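Side-chain contacts in phenol hydroxylase component phO (Pseudomonas stutzeri, PDB 3U52), which probably serves as a small subunit of the multicomponent monooxygenase that hydroxylates phenol, packing against other subunits of a six-chain assembly: residues 38-43 with 59-64; 48-53 with 94-99. One frame throughout, in Å; residues are numbered along the deposited sequence.

Overall arrangement
The two contacts hold opposite ends of one helix, 50-62, in what the strand order identifies as a ubiquitin-like beta-grasp fold. Contact 1 ties its C-terminal end to strand 40-44, at the margin of this chain's sheet, where another protein chain also packs; contact 2 ties its first turn to the loop before strand 102-107. Both are largely buried and apolar, each centred on one phenylalanine, and no hydrogen bond crosses either. In contact 1 the ring lies with one face against a helix methyl; in contact 2 an isoleucine methyl meets the ring edge, and charged residues line the outer side. Their centres stand about 16 Å apart.

Contact 1. Residues 38-43 with 59-64; sequences APFALL and KPATAA
F40, at the start of strand 40-44, carries nearly all of this contact from the strand, sending its ring against A61 and T62 near the C-terminal end of helix 50-62. The pairing is the strand-to-helix packing of a beta-grasp fold, in which one helix lies across a mixed sheet. F40 leaves the strand toward the helix, and with CG anti to the carbonyl carbon (chi1 -61°) the ring is swung to the side where A61 and T62 meet it. One face of its ring receives the methyl of A61 in a CH-pi contact: A61 CB stands 4.3 Å from the ring centroid and 15° off the ring normal, displaced a little toward the rim. The second approach comes from the ring edge, where T62 CG2 lies near the ring plane, 3.7 Å from F40 CE2, and the two side chains cross at about a right angle. The far end of the ring also reaches the helix backbone, F40 CZ lying 3.7 Å from A61 O. Replacing F40 by an alanine would probably strip the methyls of A61 and T62 of their ring partner and open a gap between helix and strand. F40 has further neighbours, for its ring meets that of F36, and a polar side chain of another protein chain packs on it; a polar side chain of that chain also packs on A61. T62 has a divided role. Its hydroxyl sits between the backbone N and the carbonyl carbon (chi1 63°), a rotation that commits OG1 to hydrogen bonds with S68 OG and L58 O and turns the methyl to the phenylalanine. The backbone bonds at this turn are weak, among them T62 N to K59 O at 3.3 Å.

Contact 2. Residues 48-53 with 94-99; sequences MTFSAL and KEQGID
F50 and I98 meet at the packed heart of this contact, with Q96 alongside. F50 points toward the loop, and with CG anti to the backbone N (chi1 -160°) its ring edge comes to I98. I98 answers with its outermost methyl: CD1 lies in the ring plane at the edge, 3.7 Å from F50 CD2 and 3.8 Å from F50 CE2, and the two side chains cross at about a right angle. One ring face is covered from within the same helix by L53 CD2, 4.2 Å above the plane, while W78 meets the ring edge-to-face. F85 of strand 83-85 touches F50, I98 and Q96, adding another aromatic to the cluster. The side chain of Q96, partly exposed at the border of this packed region, lies against F50 near its CB.

Outward the packing thins. The type I turn from K94 to G97, closed by G97 N to K94 O at 3.1 Å, presents K94 and E95 to solvent, the lysine fully extended and leading away from the helix. D99 also lies clear of the helix, its OD1 paired with a basic side chain of another protein chain.

On the helix side T49 is the N-cap: its OG1 accepts from A52 N at 3.1 Å, with an N-H...O angle of 150°. A side-chain-capped first turn whose F50 packs against the loop before the last strand and against W78 and F85 of the sheet fits the helix-on-sheet packing of a beta-grasp fold.

Contact 1. Residues 38-43 with 59-64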
loop_
_atom_site.group_PDB
_atom_site.type_symbol
_atom_site.label_atom_id
_atom_site.label_comp_id
_atom_site.label_asym_id
_atom_site.label_seq_id
_atom_site.Cartn_x
_atom_site.Cartn_y
_atom_site.Cartn_z
ATOM N N ALA E 38 19.957 2.603 -43.186
ATOM C CA ALA E 38 21.045 1.625 -43.286
ATOM C C ALA E 38 21.161 1.099 -44.733
ATOM O O ALA E 38 20.211 1.233 -45.532
ATOM C CB ALA E 38 20.760 0.447 -42.315
ATOM N N PRO E 39 22.305 0.479 -45.072
ATOM C CA PRO E 39 22.401 -0.226 -46.322
ATOM C C PRO E 39 21.295 -1.249 -46.457
ATOM O O PRO E 39 20.890 -1.864 -45.468
ATOM C CB PRO E 39 23.770 -0.924 -46.223
ATOM C CG PRO E 39 24.579 -0.035 -45.335
ATOM C CD PRO E 39 23.564 0.404 -44.313
ATOM N N PHE E 40 20.799 -1.410 -47.673
ATOM C CA PHE E 40 19.778 -2.416 -47.968
ATOM C C PHE E 40 20.371 -3.788 -47.898
ATOM O O PHE E 40 21.493 -3.990 -48.345
ATOM C CB PHE E 40 19.240 -2.204 -49.360
ATOM C CG PHE E 40 18.578 -0.871 -49.574
ATOM C CD1 PHE E 40 17.523 -0.446 -48.766
ATOM C CD2 PHE E 40 18.971 -0.071 -50.637
ATOM C CE1 PHE E 40 16.884 0.765 -48.999
ATOM C CE2 PHE E 40 18.332 1.159 -50.882
ATOM C CZ PHE E 40 17.296 1.569 -50.050
ATOM N N ALA E 41 19.619 -4.734 -47.362
ATOM C CA ALA E 41 19.991 -6.154 -47.404
ATOM C C ALA E 41 19.051 -6.815 -48.381
ATOM O O ALA E 41 17.829 -6.836 -48.177
ATOM C CB ALA E 41 19.870 -6.806 -46.040
ATOM N N LEU E 42 19.614 -7.316 -49.471
ATOM C CA LEU E 42 18.812 -7.908 -50.538
ATOM C C LEU E 42 19.099 -9.428 -50.711
ATOM O O LEU E 42 20.215 -9.902 -50.405
ATOM C CB LEU E 42 19.092 -7.154 -51.842
ATOM C CG LEU E 42 19.099 -5.623 -51.727
ATOM C CD1 LEU E 42 19.881 -5.057 -52.920
ATOM C CD2 LEU E 42 17.685 -5.081 -51.724
ATOM N N LEU E 43 18.081 -10.171 -51.170
ATOM C CA LEU E 43 18.206 -11.570 -51.553
ATOM C C LEU E 43 17.949 -11.594 -53.049
ATOM O O LEU E 43 16.884 -11.178 -53.535
ATOM C CB LEU E 43 17.168 -12.448 -50.855
ATOM C CG LEU E 43 17.516 -13.949 -50.960
ATOM C CD1 LEU E 43 18.698 -14.299 -50.073
ATOM C CD2 LEU E 43 16.344 -14.854 -50.649
ATOM N N LYS E 59 16.306 0.401 -58.168
ATOM C CA LYS E 59 15.397 1.507 -58.479
ATOM C C LYS E 59 14.080 1.533 -57.629
ATOM O O LYS E 59 13.737 2.559 -57.057
ATOM C CB LYS E 59 15.103 1.484 -59.988
ATOM C CG LYS E 59 15.249 2.813 -60.673
ATOM C CD LYS E 59 16.691 3.312 -60.650
ATOM C CE LYS E 59 16.756 4.856 -60.557
ATOM N NZ LYS E 59 15.731 5.655 -61.323
ATOM N N PRO E 60 13.315 0.419 -57.582
ATOM C CA PRO E 60 12.184 0.318 -56.632
ATOM C C PRO E 60 12.510 0.557 -55.156
ATOM O O PRO E 60 11.774 1.243 -54.489
ATOM C CB PRO E 60 11.719 -1.124 -56.819
ATOM C CG PRO E 60 12.015 -1.384 -58.248
ATOM C CD PRO E 60 13.379 -0.772 -58.435
ATOM N N ALA E 61 13.603 -0.022 -54.666
ATOM C CA ALA E 61 14.047 0.151 -53.266
ATOM C C ALA E 61 14.288 1.638 -52.907
ATOM O O ALA E 61 14.050 2.075 -51.756
ATOM C CB ALA E 61 15.328 -0.689 -53.021
ATOM N N THR E 62 14.728 2.436 -53.881
ATOM C CA THR E 62 15.138 3.810 -53.578
ATOM C C THR E 62 14.093 4.850 -53.958
ATOM O O THR E 62 14.320 6.047 -53.782
ATOM C CB THR E 62 16.487 4.204 -54.254
ATOM O OG1 THR E 62 16.341 4.153 -55.674
ATOM C CG2 THR E 62 17.629 3.294 -53.847
ATOM N N ALA E 63 12.939 4.391 -54.454
ATOM C CA ALA E 63 11.954 5.268 -55.071
ATOM C C ALA E 63 11.431 6.373 -54.167
ATOM O O ALA E 63 11.035 7.411 -54.656
ATOM C CB ALA E 63 10.781 4.446 -55.700
ATOM N N ALA E 64 11.470 6.170 -52.846
ATOM C CA ALA E 64 10.928 7.156 -51.892
ATOM C C ALA E 64 11.755 8.431 -51.798
ATOM O O ALA E 64 11.262 9.447 -51.319
ATOM C CB ALA E 64 10.775 6.541 -50.495
#

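Contact 2. Residues 48-53 with 94-99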
loop_
_atom_site.group_PDB
_atom_site.type_symbol
_atom_site.label_atom_id
_atom_site.label_comp_id
_atom_site.label_asym_id
_atom_site.label_seq_id
_atom_site.Cartn_x
_atom_site.Cartn_y
_atom_site.Cartn_z
ATOM N N MET E 48 21.158 -13.290 -62.077
ATOM C CA MET E 48 20.529 -12.107 -62.672
ATOM C C MET E 48 21.625 -11.164 -63.169
ATOM O O MET E 48 22.743 -11.212 -62.683
ATOM C CB MET E 48 19.579 -11.413 -61.699
ATOM C CG MET E 48 20.266 -10.506 -60.670
ATOM S SD MET E 48 19.144 -9.814 -59.411
ATOM C CE MET E 48 17.921 -8.943 -60.345
ATOM N N THR E 49 21.311 -10.346 -64.160
ATOM C CA THR E 49 22.329 -9.456 -64.737
ATOM C C THR E 49 22.468 -8.218 -63.848
ATOM O O THR E 49 21.549 -7.859 -63.126
ATOM C CB THR E 49 21.948 -9.000 -66.173
ATOM O OG1 THR E 49 20.700 -8.300 -66.144
ATOM C CG2 THR E 49 21.801 -10.189 -67.125
ATOM N N PHE E 50 23.611 -7.559 -63.916
ATOM C CA PHE E 50 23.781 -6.304 -63.207
ATOM C C PHE E 50 22.700 -5.290 -63.581
ATOM O O PHE E 50 22.225 -4.579 -62.708
ATOM C CB PHE E 50 25.181 -5.715 -63.380
ATOM C CG PHE E 50 25.528 -4.717 -62.302
ATOM C CD1 PHE E 50 25.145 -3.374 -62.426
ATOM C CD2 PHE E 50 26.161 -5.132 -61.131
ATOM C CE1 PHE E 50 25.428 -2.435 -61.406
ATOM C CE2 PHE E 50 26.442 -4.215 -60.126
ATOM C CZ PHE E 50 26.074 -2.865 -60.266
ATOM N N SER E 51 22.281 -5.224 -64.849
ATOM C CA SER E 51 21.249 -4.255 -65.232
ATOM C C SER E 51 19.869 -4.633 -64.689
ATOM O O SER E 51 19.059 -3.744 -64.390
ATOM C CB SER E 51 21.221 -4.018 -66.753
ATOM O OG SER E 51 20.919 -5.245 -67.424
ATOM N N ALA E 52 19.592 -5.934 -64.530
ATOM C CA ALA E 52 18.341 -6.376 -63.874
ATOM C C ALA E 52 18.315 -5.993 -62.362
ATOM O O ALA E 52 17.278 -5.568 -61.852
ATOM C CB ALA E 52 18.115 -7.881 -64.065
ATOM N N LEU E 53 19.457 -6.122 -61.681
ATOM C CA LEU E 53 19.598 -5.710 -60.268
ATOM C C LEU E 53 19.230 -4.244 -60.089
ATOM O O LEU E 53 18.420 -3.900 -59.225
ATOM C CB LEU E 53 21.014 -5.942 -59.765
ATOM C CG LEU E 53 21.344 -5.298 -58.405
ATOM C CD1 LEU E 53 20.680 -6.117 -57.276
ATOM C CD2 LEU E 53 22.865 -5.208 -58.235
ATOM N N LYS E 94 27.210 -13.193 -60.429
ATOM C CA LYS E 94 28.231 -14.160 -60.058
ATOM C C LYS E 94 29.495 -14.108 -60.955
ATOM O O LYS E 94 30.621 -14.197 -60.456
ATOM C CB LYS E 94 27.624 -15.572 -60.064
ATOM C CG LYS E 94 28.601 -16.654 -59.648
ATOM C CD LYS E 94 27.965 -18.019 -59.571
ATOM C CE LYS E 94 28.841 -18.947 -58.712
ATOM N NZ LYS E 94 28.235 -20.302 -58.458
ATOM N N GLU E 95 29.312 -13.974 -62.270
ATOM C CA GLU E 95 30.475 -13.912 -63.188
ATOM C C GLU E 95 31.357 -12.670 -63.019
ATOM O O GLU E 95 32.557 -12.714 -63.288
ATOM C CB GLU E 95 30.088 -14.159 -64.653
ATOM C CG GLU E 95 29.017 -13.292 -65.199
ATOM C CD GLU E 95 28.761 -13.528 -66.690
ATOM O OE1 GLU E 95 27.652 -14.008 -67.056
ATOM O OE2 GLU E 95 29.670 -13.219 -67.501
ATOM N N GLN E 96 30.788 -11.577 -62.517
ATOM C CA GLN E 96 31.613 -10.421 -62.206
ATOM C C GLN E 96 32.137 -10.332 -60.763
ATOM O O GLN E 96 32.738 -9.335 -60.382
ATOM C CB GLN E 96 30.984 -9.123 -62.725
ATOM C CG GLN E 96 29.574 -8.873 -62.309
ATOM C CD GLN E 96 28.906 -7.852 -63.184
ATOM O OE1 GLN E 96 27.812 -8.067 -63.668
ATOM N NE2 GLN E 96 29.561 -6.728 -63.388
ATOM N N GLY E 97 31.965 -11.393 -59.972
ATOM C CA GLY E 97 32.608 -11.445 -58.652
ATOM C C GLY E 97 31.777 -10.887 -57.501
ATOM O O GLY E 97 32.289 -10.662 -56.392
ATOM N N ILE E 98 30.491 -10.657 -57.756
ATOM C CA ILE E 98 29.573 -10.189 -56.704
ATOM C C ILE E 98 29.064 -11.451 -55.989
ATOM O O ILE E 98 28.148 -12.118 -56.459
ATOM C CB ILE E 98 28.464 -9.308 -57.304
ATOM C CG1 ILE E 98 29.083 -8.042 -57.916
ATOM C CG2 ILE E 98 27.400 -8.897 -56.248
ATOM C CD1 ILE E 98 28.142 -7.354 -58.880
ATOM N N ASP E 99 29.753 -11.811 -54.917
ATOM C CA ASP E 99 29.513 -13.066 -54.212
ATOM C C ASP E 99 28.642 -12.833 -52.941
ATOM O O ASP E 99 28.181 -11.703 -52.691
ATOM C CB ASP E 99 30.834 -13.758 -53.888
ATOM C CG ASP E 99 31.683 -13.005 -52.873
ATOM O OD1 ASP E 99 31.176 -12.124 -52.094
ATOM O OD2 ASP E 99 32.896 -13.334 -52.825
#